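Local coordinates for protein TetR family transcriptional regulator (Streptomyces coelicolor, PDB 6SRN) that probably binds regulatory DNA to control antibiotic-production genes as a TetR-family regulator, and binds a furan-carboxylic acid bacterial hormone in a helical pocket, at residues I41-G46 against M123-R128; P89-E94 against E107-R112; A113-R118 against D196-W201; R175-A180 against E206-A211. All coordinates share one frame; numbering follows the deposited sequence.

Contact 1 (I41-G46 against M123-R128); sequences IFASRG and MQAGAR
Arg-128 reaches from helix 121-131 to the C-terminal part of helix 31-49 and covers it from Phe-42 to Gly-46. This is a helix-helix contact of the TetR fold. It joins the N-terminal helix-turn-helix domain to the C-terminal ligand-binding domain. The axes of the two short helical segments come within 7.8 Å where the small side chains of Ala-43 and Ala-125 meet. Ala-43 CB lies 3.9 Å from Gln-124 CB, and Ala-125 CB sits 4.0 Å from Phe-42 CB. Beyond these, Arg-128 carries the contact. Its CB points at the other helix. CG stands anti to the backbone N (chi1 -177°) and the chain stays extended as far as NE, which carries the guanidinium to the other helix. Arg-128 CD is 3.5 Å from Phe-42 O. Arg-128 NE is 3.4 Å from Gly-46 CA, and it also forms a salt bridge with Glu-132. Gly-46 N lies over the centre of one guanidinium face, and Arg-45 C covers the same face nearer the rim. Arg-128 NH1 donates to Ala-43 O at 2.9 Å, with an N-H...O angle of 147°. The acceptor lies close to the guanidinium plane, yet the donor stands 46° out of the carbonyl plane, away from a lone pair. The charged end is thus tied to backbone carbonyl, water and carboxylate together. Arg-128 NH2 donates to the oxygen of water 1 at 2.7 Å. Water 1 donates in turn to Ser-44 O at 3.1 Å.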
# COMPACT_ATOMS: atom_id res chain seq x y z
N ILE A 41 17.72 9.95 -7.86
CA ILE A 41 17.87 8.87 -8.85
C ILE A 41 17.04 7.62 -8.51
O ILE A 41 16.40 7.02 -9.38
CB ILE A 41 19.37 8.58 -9.09
CG1 ILE A 41 19.97 9.79 -9.79
CG2 ILE A 41 19.57 7.29 -9.89
CD1 ILE A 41 21.45 9.83 -9.81
N PHE A 42 17.05 7.24 -7.25
CA PHE A 42 16.24 6.09 -6.85
C PHE A 42 14.76 6.39 -7.06
O PHE A 42 13.99 5.51 -7.46
CB PHE A 42 16.44 5.71 -5.39
CG PHE A 42 17.74 5.01 -5.06
CD1 PHE A 42 18.22 3.94 -5.79
CD2 PHE A 42 18.43 5.39 -3.91
CE1 PHE A 42 19.39 3.29 -5.39
CE2 PHE A 42 19.59 4.74 -3.49
CZ PHE A 42 20.06 3.72 -4.26
N ALA A 43 14.33 7.60 -6.72
CA ALA A 43 12.89 7.94 -6.89
C ALA A 43 12.44 7.87 -8.35
O ALA A 43 11.33 7.42 -8.64
CB ALA A 43 12.61 9.30 -6.28
N SER A 44 13.33 8.26 -9.24
CA SER A 44 12.97 8.34 -10.63
C SER A 44 13.18 7.03 -11.36
O SER A 44 12.38 6.73 -12.26
CB SER A 44 13.66 9.54 -11.29
OG SER A 44 15.03 9.42 -11.31
N ARG A 45 14.17 6.24 -10.94
CA ARG A 45 14.61 5.05 -11.68
C ARG A 45 14.43 3.72 -10.97
O ARG A 45 14.53 2.67 -11.62
CB ARG A 45 16.08 5.17 -12.07
CG ARG A 45 16.36 6.42 -12.86
CD ARG A 45 17.80 6.57 -13.31
NE ARG A 45 18.01 7.95 -13.75
CZ ARG A 45 19.20 8.52 -13.97
NH1 ARG A 45 20.31 7.83 -13.82
NH2 ARG A 45 19.25 9.79 -14.36
N GLY A 46 14.18 3.76 -9.67
CA GLY A 46 14.13 2.56 -8.85
C GLY A 46 15.52 2.05 -8.57
O GLY A 46 16.52 2.60 -9.04
N MET A 123 11.92 11.10 0.73
CA MET A 123 10.71 10.35 1.05
C MET A 123 10.24 9.53 -0.13
O MET A 123 9.82 8.38 0.06
CB MET A 123 9.62 11.31 1.51
CG MET A 123 9.95 12.09 2.78
SD MET A 123 9.95 11.01 4.25
CE MET A 123 8.26 10.75 4.37
N GLN A 124 10.28 10.11 -1.31
CA GLN A 124 9.82 9.39 -2.47
C GLN A 124 10.71 8.16 -2.72
O GLN A 124 10.25 7.08 -3.07
CB GLN A 124 9.82 10.30 -3.68
CG GLN A 124 8.86 11.49 -3.51
CD GLN A 124 9.07 12.60 -4.48
OE1 GLN A 124 9.99 12.61 -5.28
NE2 GLN A 124 8.17 13.56 -4.44
N ALA A 125 12.00 8.33 -2.55
CA ALA A 125 12.95 7.26 -2.72
C ALA A 125 12.80 6.19 -1.66
O ALA A 125 12.84 5.00 -1.94
CB ALA A 125 14.36 7.79 -2.71
N GLY A 126 12.61 6.62 -0.41
CA GLY A 126 12.41 5.66 0.68
C GLY A 126 11.23 4.77 0.40
O GLY A 126 11.32 3.55 0.54
N ALA A 127 10.13 5.37 -0.02
CA ALA A 127 8.94 4.61 -0.35
C ALA A 127 9.15 3.71 -1.55
O ALA A 127 8.77 2.51 -1.55
CB ALA A 127 7.72 5.52 -0.57
N ARG A 128 9.79 4.21 -2.60
CA ARG A 128 10.00 3.37 -3.76
C ARG A 128 10.90 2.20 -3.46
O ARG A 128 10.63 1.09 -3.91
CB ARG A 128 10.55 4.18 -4.94
CG ARG A 128 10.70 3.32 -6.19
CD ARG A 128 10.76 4.15 -7.44
NE ARG A 128 10.84 3.26 -8.61
CZ ARG A 128 10.79 3.69 -9.88
NH1 ARG A 128 10.71 4.98 -10.13
NH2 ARG A 128 10.82 2.82 -10.89
O HOH W 1 10.70 4.31 -13.09

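Contact 2 (P89-E94 against E107-R112); sequences PAAMEE and EEMLHR
Met-109 of helix 102-119 sets its sulfur against the backbone and CB of Met-92 on helix 88-96. Met-109 SD is 3.5 Å from Met-92 N and 3.7 Å from Met-92 CB. Met-109 SD also lies 4.1 Å from Ala-91 CB. Two turns of the chain fold Met-109 SD back onto Met-92, whose side chain lies roughly perpendicular to that of Met-109. Toward the surface, Arg-112 NH1 meets Glu-94 OE2 at 3.1 Å in a salt bridge whose hydrogen bond is weak. The carboxylate and guanidinium planes are 55° apart, so the two groups do not pair flat. A water joins them a second time: it donates to Glu-94 OE2 and accepts from Arg-112 NH2. The next shell holds the arginine in place. Arg-112 NE donates to Glu-108 OE2 at 3.0 Å with a nearly straight N-H...O angle of 168°, and that oxygen accepts through its anti lone pair. The other oxygen, Glu-108 OE1, accepts from His-111 ND1 at 2.8 Å. Trp-147 and Leu-150 of helix 145-161 pack on Met-109 from outside the pair. Helix 88-96 is thereby laid over helix 102-119, which carries the pocket residue Leu-110, in the all-helical ligand-binding domain of the TetR family.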
# COMPACT_ATOMS: atom_id res chain seq x y z
N PRO A 89 11.03 11.61 14.40
CA PRO A 89 11.02 11.93 15.84
C PRO A 89 11.26 13.41 16.16
O PRO A 89 10.54 13.97 16.99
CB PRO A 89 12.13 11.02 16.41
CG PRO A 89 12.07 9.83 15.49
CD PRO A 89 11.83 10.40 14.12
N ALA A 90 12.23 14.04 15.49
CA ALA A 90 12.49 15.47 15.68
C ALA A 90 11.31 16.35 15.30
O ALA A 90 11.04 17.36 15.99
CB ALA A 90 13.75 15.89 14.92
N ALA A 91 10.59 15.95 14.25
CA ALA A 91 9.40 16.67 13.80
C ALA A 91 8.34 16.58 14.88
O ALA A 91 7.64 17.55 15.21
CB ALA A 91 8.89 16.11 12.49
N MET A 92 8.19 15.40 15.47
CA MET A 92 7.18 15.24 16.52
C MET A 92 7.49 16.07 17.74
O MET A 92 6.59 16.65 18.33
CB MET A 92 6.94 13.77 16.89
CG MET A 92 5.52 13.56 17.43
SD MET A 92 5.00 11.83 17.43
CE MET A 92 5.87 11.46 18.91
N GLU A 93 8.79 16.18 18.06
CA GLU A 93 9.23 17.03 19.15
C GLU A 93 8.96 18.49 18.86
O GLU A 93 8.53 19.21 19.74
CB GLU A 93 10.73 16.79 19.45
CG GLU A 93 11.28 17.55 20.66
CD GLU A 93 10.66 17.12 21.99
OE1 GLU A 93 9.83 16.17 22.05
OE2 GLU A 93 10.98 17.77 23.01
N GLU A 94 9.20 18.92 17.63
CA GLU A 94 8.93 20.32 17.25
C GLU A 94 7.42 20.67 17.45
O GLU A 94 7.07 21.75 17.89
CB GLU A 94 9.34 20.51 15.80
CG GLU A 94 9.17 21.90 15.21
CD GLU A 94 9.48 21.90 13.73
OE1 GLU A 94 10.47 21.25 13.32
OE2 GLU A 94 8.72 22.53 12.96
N GLU A 107 -2.26 14.09 13.99
CA GLU A 107 -2.78 14.69 12.79
C GLU A 107 -1.71 15.49 12.04
O GLU A 107 -1.58 15.35 10.81
CB GLU A 107 -3.93 15.63 13.09
CG GLU A 107 -5.23 15.01 13.43
CD GLU A 107 -6.22 16.15 13.54
OE1 GLU A 107 -6.60 16.74 12.46
OE2 GLU A 107 -6.47 16.53 14.68
N GLU A 108 -0.97 16.34 12.76
CA GLU A 108 -0.02 17.22 12.11
C GLU A 108 1.18 16.41 11.58
O GLU A 108 1.75 16.74 10.52
CB GLU A 108 0.43 18.35 13.02
CG GLU A 108 1.43 19.30 12.39
CD GLU A 108 1.01 19.99 11.09
OE1 GLU A 108 -0.20 20.01 10.74
OE2 GLU A 108 1.93 20.54 10.45
N MET A 109 1.58 15.37 12.29
CA MET A 109 2.64 14.50 11.75
C MET A 109 2.27 13.91 10.41
O MET A 109 3.07 13.88 9.47
CB MET A 109 2.96 13.38 12.74
CG MET A 109 3.71 13.91 13.95
SD MET A 109 5.40 14.31 13.58
CE MET A 109 6.09 12.67 13.37
N LEU A 110 1.03 13.43 10.29
CA LEU A 110 0.59 12.79 9.05
C LEU A 110 0.38 13.86 7.93
O LEU A 110 0.66 13.61 6.76
CB LEU A 110 -0.65 11.89 9.26
CG LEU A 110 -0.34 10.69 10.17
CD1 LEU A 110 -1.66 10.03 10.54
CD2 LEU A 110 0.59 9.68 9.49
N HIS A 111 -0.07 15.04 8.30
CA HIS A 111 -0.10 16.17 7.36
C HIS A 111 1.29 16.43 6.80
O HIS A 111 1.48 16.52 5.58
CB HIS A 111 -0.60 17.39 8.15
CG HIS A 111 -0.70 18.66 7.38
ND1 HIS A 111 -0.77 19.88 8.02
CD2 HIS A 111 -0.65 18.93 6.06
CE1 HIS A 111 -0.86 20.85 7.10
NE2 HIS A 111 -0.80 20.29 5.90
N ARG A 112 2.28 16.53 7.68
CA ARG A 112 3.62 16.77 7.25
C ARG A 112 4.18 15.61 6.40
O ARG A 112 4.89 15.83 5.42
CB ARG A 112 4.51 17.04 8.48
CG ARG A 112 4.30 18.41 9.06
CD ARG A 112 5.25 18.72 10.19
NE ARG A 112 4.80 19.94 10.86
CZ ARG A 112 5.51 20.65 11.72
NH1 ARG A 112 6.74 20.28 12.04
NH2 ARG A 112 4.96 21.74 12.27
O HOH W 2 5.99 23.68 13.76

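Contact 3 (A113-R118 against D196-W201); sequences AAQAFR and DIMERW. With LUB (4-(Hydroxymethyl)-2-propylfuran-3-carboxylic acid), chain B.
Phe-117 belongs to the hormone pocket of the TetR-type C-terminal domain, and its helix 102-119 packs here on Ile-197, Met-198 and Trp-201 of helix 197-212. The ring tip, Phe-117 CZ, is 3.5 Å from C5 of the bound furan acid. At the root of the same side chain, Phe-117 CB lies 4.2 Å from Ile-197 CD1. One residue therefore touches both the ligand and the neighbouring helix. With CG1 anti to the backbone N (chi1 -170°), Ile-197 sends CD1 to 3.7 Å from Ala-114 O. The other branch, Ile-197 CG2, lies 3.7 Å from Arg-118 CB. Met-198 curls toward Ala-114. Met-198 SD is 3.7 Å from Ala-114 CB, and Met-198 CE is 3.7 Å from Gln-115 CG. Arg-118 runs across Met-198, with Arg-118 NH1 3.5 Å from Met-198 CG. Trp-201 touches Ala-114 CB more loosely, and its ring also stacks edge-to-face with Phe-181, another pocket residue. Ile-197, Met-198 and Trp-201 all touch Ala-114, and the aliphatic parts of Gln-115 and Arg-118 extend the packing. This is consistent with the helix behind Phe-117 being held here by shape rather than by directed polar bonds.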
# COMPACT_ATOMS: atom_id res chain seq x y z
N ALA A 113 3.85 14.37 6.77
CA ALA A 113 4.27 13.23 5.95
C ALA A 113 3.69 13.32 4.58
O ALA A 113 4.39 12.97 3.61
CB ALA A 113 3.83 11.94 6.60
N ALA A 114 2.42 13.69 4.44
CA ALA A 114 1.81 13.77 3.12
C ALA A 114 2.49 14.79 2.22
O ALA A 114 2.80 14.51 1.04
CB ALA A 114 0.32 14.06 3.25
N GLN A 115 2.79 15.97 2.77
CA GLN A 115 3.51 17.01 2.03
C GLN A 115 4.90 16.53 1.67
O GLN A 115 5.43 16.83 0.61
CB GLN A 115 3.70 18.26 2.93
CG GLN A 115 2.45 19.00 3.23
CD GLN A 115 2.72 20.14 4.20
OE1 GLN A 115 3.20 19.93 5.31
NE2 GLN A 115 2.57 21.36 3.75
N ALA A 116 5.52 15.76 2.58
CA ALA A 116 6.89 15.34 2.35
C ALA A 116 6.97 14.27 1.24
O ALA A 116 7.87 14.27 0.41
CB ALA A 116 7.52 14.84 3.63
N PHE A 117 6.03 13.31 1.26
CA PHE A 117 5.96 12.39 0.13
C PHE A 117 5.65 13.13 -1.17
O PHE A 117 6.16 12.76 -2.24
CB PHE A 117 4.93 11.28 0.38
CG PHE A 117 5.40 10.19 1.32
CD1 PHE A 117 6.46 9.34 0.95
CD2 PHE A 117 4.78 9.96 2.53
CE1 PHE A 117 6.84 8.32 1.82
CE2 PHE A 117 5.19 8.95 3.38
CZ PHE A 117 6.22 8.12 3.03
N ARG A 118 4.83 14.16 -1.10
CA ARG A 118 4.52 14.95 -2.28
C ARG A 118 5.75 15.64 -2.90
O ARG A 118 5.91 15.62 -4.13
CB ARG A 118 3.47 16.00 -1.97
CG ARG A 118 2.86 16.69 -3.19
CD ARG A 118 1.99 17.89 -2.82
NE ARG A 118 2.84 18.86 -2.12
CZ ARG A 118 2.45 19.77 -1.23
NH1 ARG A 118 1.18 19.96 -0.93
NH2 ARG A 118 3.34 20.49 -0.60
N ASP A 196 -2.33 14.50 -6.21
CA ASP A 196 -3.60 14.68 -5.51
C ASP A 196 -3.51 14.19 -4.05
O ASP A 196 -4.53 14.05 -3.38
CB ASP A 196 -4.75 13.91 -6.19
CG ASP A 196 -4.61 12.38 -6.12
OD1 ASP A 196 -3.45 11.90 -6.01
OD2 ASP A 196 -5.63 11.66 -6.29
N ILE A 197 -2.32 13.99 -3.52
CA ILE A 197 -2.16 13.35 -2.22
C ILE A 197 -2.86 14.12 -1.10
O ILE A 197 -3.45 13.50 -0.19
CB ILE A 197 -0.67 13.09 -1.88
CG1 ILE A 197 -0.57 12.22 -0.65
CG2 ILE A 197 0.12 14.36 -1.73
CD1 ILE A 197 0.82 11.74 -0.36
N MET A 198 -2.82 15.44 -1.14
CA MET A 198 -3.41 16.18 -0.02
C MET A 198 -4.93 16.01 0.07
O MET A 198 -5.48 15.88 1.19
CB MET A 198 -2.99 17.67 -0.04
CG MET A 198 -1.48 17.89 -0.04
SD MET A 198 -0.53 17.05 1.24
CE MET A 198 -1.07 17.83 2.73
N GLU A 199 -5.60 16.00 -1.10
CA GLU A 199 -7.04 15.78 -1.14
C GLU A 199 -7.39 14.37 -0.72
O GLU A 199 -8.45 14.17 -0.14
CB GLU A 199 -7.54 16.00 -2.58
CG GLU A 199 -7.33 17.37 -3.17
CD GLU A 199 -6.13 17.36 -4.11
OE1 GLU A 199 -5.06 17.33 -3.54
OE2 GLU A 199 -6.23 17.37 -5.40
N ARG A 200 -6.60 13.40 -1.18
CA ARG A 200 -6.88 12.00 -0.85
C ARG A 200 -6.71 11.80 0.65
O ARG A 200 -7.47 11.07 1.28
CB ARG A 200 -5.96 11.08 -1.67
CG ARG A 200 -6.09 11.19 -3.19
CD ARG A 200 -7.41 10.65 -3.74
NE ARG A 200 -8.54 11.52 -3.50
CZ ARG A 200 -8.79 12.64 -4.18
NH1 ARG A 200 -8.02 13.03 -5.21
NH2 ARG A 200 -9.84 13.36 -3.83
N TRP A 201 -5.67 12.39 1.23
CA TRP A 201 -5.47 12.30 2.69
C TRP A 201 -6.59 13.01 3.45
O TRP A 201 -7.10 12.45 4.37
CB TRP A 201 -4.09 12.80 3.09
CG TRP A 201 -3.86 12.71 4.57
CD1 TRP A 201 -3.46 13.74 5.38
CD2 TRP A 201 -4.10 11.57 5.43
NE1 TRP A 201 -3.40 13.29 6.67
CE2 TRP A 201 -3.79 11.98 6.74
CE3 TRP A 201 -4.51 10.25 5.22
CZ2 TRP A 201 -3.90 11.13 7.85
CZ3 TRP A 201 -4.66 9.40 6.31
CH2 TRP A 201 -4.32 9.85 7.62
C2 LUB B . 4.65 4.87 5.18
C4 LUB B . 6.10 3.89 3.78
C5 LUB B . 5.34 4.71 3.06
C6 LUB B . 3.68 5.17 6.25
O11 LUB B . 5.86 3.47 7.41
C9 LUB B . 6.23 3.17 6.25
O10 LUB B . 7.06 2.22 6.02
C3 LUB B . 5.69 3.87 5.10
C12 LUB B . 7.32 3.22 3.16
O13 LUB B . 7.26 1.80 3.43
O1 LUB B . 4.33 5.25 3.87
C7 LUB B . 3.94 6.60 6.72
C8 LUB B . 3.04 7.00 7.86

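Contact 4 (R175-A180 against E206-A211)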
# COMPACT_ATOMS: atom_id res chain seq x y z
N ARG A 175 -1.52 1.26 14.33
CA ARG A 175 -1.45 0.38 13.16
C ARG A 175 -2.39 0.78 12.04
O ARG A 175 -2.01 0.79 10.86
CB ARG A 175 -1.73 -1.06 13.54
CG ARG A 175 -0.64 -1.75 14.34
CD ARG A 175 -0.99 -3.20 14.59
NE ARG A 175 -2.17 -3.45 15.42
CZ ARG A 175 -2.14 -3.65 16.74
NH1 ARG A 175 -1.01 -3.52 17.43
NH2 ARG A 175 -3.26 -3.92 17.35
N SER A 176 -3.63 1.08 12.39
CA SER A 176 -4.67 1.42 11.39
C SER A 176 -4.28 2.69 10.65
O SER A 176 -4.46 2.82 9.43
CB SER A 176 -6.03 1.55 12.03
OG SER A 176 -6.47 0.30 12.60
N LEU A 177 -3.85 3.68 11.40
CA LEU A 177 -3.44 4.96 10.80
C LEU A 177 -2.27 4.80 9.84
O LEU A 177 -2.23 5.31 8.70
CB LEU A 177 -3.08 5.98 11.85
CG LEU A 177 -4.28 6.68 12.49
CD1 LEU A 177 -3.79 7.37 13.77
CD2 LEU A 177 -5.00 7.64 11.56
N VAL A 178 -1.27 4.05 10.26
CA VAL A 178 -0.08 3.87 9.41
C VAL A 178 -0.45 3.09 8.15
O VAL A 178 -0.08 3.46 7.05
CB VAL A 178 1.09 3.22 10.18
CG1 VAL A 178 2.22 2.72 9.25
CG2 VAL A 178 1.61 4.17 11.24
N ALA A 179 -1.20 2.00 8.31
CA ALA A 179 -1.57 1.20 7.13
C ALA A 179 -2.47 2.01 6.19
O ALA A 179 -2.27 1.99 4.96
CB ALA A 179 -2.30 -0.05 7.54
N ALA A 180 -3.44 2.72 6.74
CA ALA A 180 -4.35 3.52 5.88
C ALA A 180 -3.60 4.64 5.15
O ALA A 180 -3.83 4.89 3.96
CB ALA A 180 -5.43 4.07 6.69
N GLU A 206 -10.43 12.57 7.46
CA GLU A 206 -11.69 13.02 8.07
C GLU A 206 -12.45 11.84 8.69
O GLU A 206 -12.98 11.93 9.83
CB GLU A 206 -12.54 13.80 7.06
CG GLU A 206 -13.73 14.53 7.70
CD GLU A 206 -14.94 13.67 8.00
OE1 GLU A 206 -15.19 12.61 7.37
OE2 GLU A 206 -15.75 14.12 8.88
N LEU A 207 -12.50 10.74 7.98
CA LEU A 207 -13.14 9.55 8.53
C LEU A 207 -12.37 8.98 9.72
O LEU A 207 -12.94 8.68 10.77
CB LEU A 207 -13.23 8.46 7.47
CG LEU A 207 -13.99 8.77 6.19
CD1 LEU A 207 -13.87 7.60 5.22
CD2 LEU A 207 -15.44 9.06 6.49
N MET A 208 -11.06 8.83 9.58
CA MET A 208 -10.29 8.17 10.64
C MET A 208 -10.34 8.98 11.91
O MET A 208 -10.53 8.41 12.97
CB MET A 208 -8.85 7.98 10.20
CG MET A 208 -8.84 7.16 8.94
SD MET A 208 -9.02 5.42 9.26
CE MET A 208 -7.52 4.94 10.18
N PHE A 209 -10.14 10.29 11.82
CA PHE A 209 -10.13 11.10 13.04
C PHE A 209 -11.53 11.31 13.61
O PHE A 209 -11.65 11.41 14.83
CB PHE A 209 -9.34 12.37 12.86
CG PHE A 209 -7.88 12.12 12.86
CD1 PHE A 209 -7.15 12.04 14.04
CD2 PHE A 209 -7.25 11.83 11.67
CE1 PHE A 209 -5.79 11.72 14.01
CE2 PHE A 209 -5.91 11.54 11.65
CZ PHE A 209 -5.19 11.46 12.81
N PHE A 210 -12.56 11.26 12.78
CA PHE A 210 -13.94 11.27 13.30
C PHE A 210 -14.16 10.05 14.20
O PHE A 210 -14.78 10.16 15.29
CB PHE A 210 -14.97 11.27 12.18
CG PHE A 210 -16.38 11.29 12.69
CD1 PHE A 210 -17.05 10.11 12.98
CD2 PHE A 210 -17.01 12.49 12.88
CE1 PHE A 210 -18.35 10.13 13.46
CE2 PHE A 210 -18.30 12.53 13.35
CZ PHE A 210 -18.96 11.35 13.66
N ALA A 211 -13.59 8.93 13.77
CA ALA A 211 -13.69 7.67 14.52
C ALA A 211 -12.79 7.59 15.75
O ALA A 211 -13.05 6.78 16.65
CB ALA A 211 -13.43 6.52 13.59
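Ser-176 O accepts the helical bond from Ala-180 N at 2.9 Å and is also touched by the methyl of Met-208, with Met-208 CE at 3.8 Å. That methyl is the centre of the contact. Met-208 CE lies 3.9 Å from Leu-177 CD2 and 4.2 Å from Ala-180 CB, and Ser-176 CB borders it as well. Met-208 CG stands anti to the carbonyl carbon (chi1 -58°), and two further turns of the chain bring CE round to the groove between Ser-176, Leu-177 and Ala-180. Met-208 and Leu-177 lie alongside with their chains pointing opposite ways, so Leu-177 CD2 also comes to 4.1 Å from Met-208 CB. The two short helical segments run antiparallel, at 177°. They lie on helices 170-192 and 197-212, the last two of the chain. In TetR-family proteins such a pair meets its copy in the other subunit to form a four-helix bundle, and both segments here touch the second subunit. Met-208 packs on Met-208 of the second subunit, Arg-175 forms a salt bridge with Glu-203 of that subunit, and Phe-210 makes a cation-pi contact with Arg-165 of the second subunit. On the inner side, the Phe-209 side chain is set crosswise to Leu-177. Phe-209 CE2 and CZ each lie 4.0 Å from Leu-177 CD2, and Val-106 of helix 102-119 packs on both residues.

Overall arrangement
Helix 102-119 ties contacts 2 and 3 together, with centres 14 Å apart. They touch where His-111 CD2 meets Met-198 CE at 3.5 Å. Contact 3 also touches contact 1, through a probable hydrogen bond from Gln-124 NE2 to Phe-117 O at 3.1 Å, so the ligand-touching phenylalanine sits next to the junction with the DNA-binding domain. Contact 4 shares helix 197-212 with contact 3 and meets contact 2 at Glu-107 CG and Phe-209 CE1, 3.4 Å apart. Contacts 1 and 4 lie on opposite sides of the chain's centre, about 25 Å between centres. The pocket lies among them: Leu-110 and Phe-117 touch the ligand, and the side chain of Leu-177 is about 7 Å from the ligand.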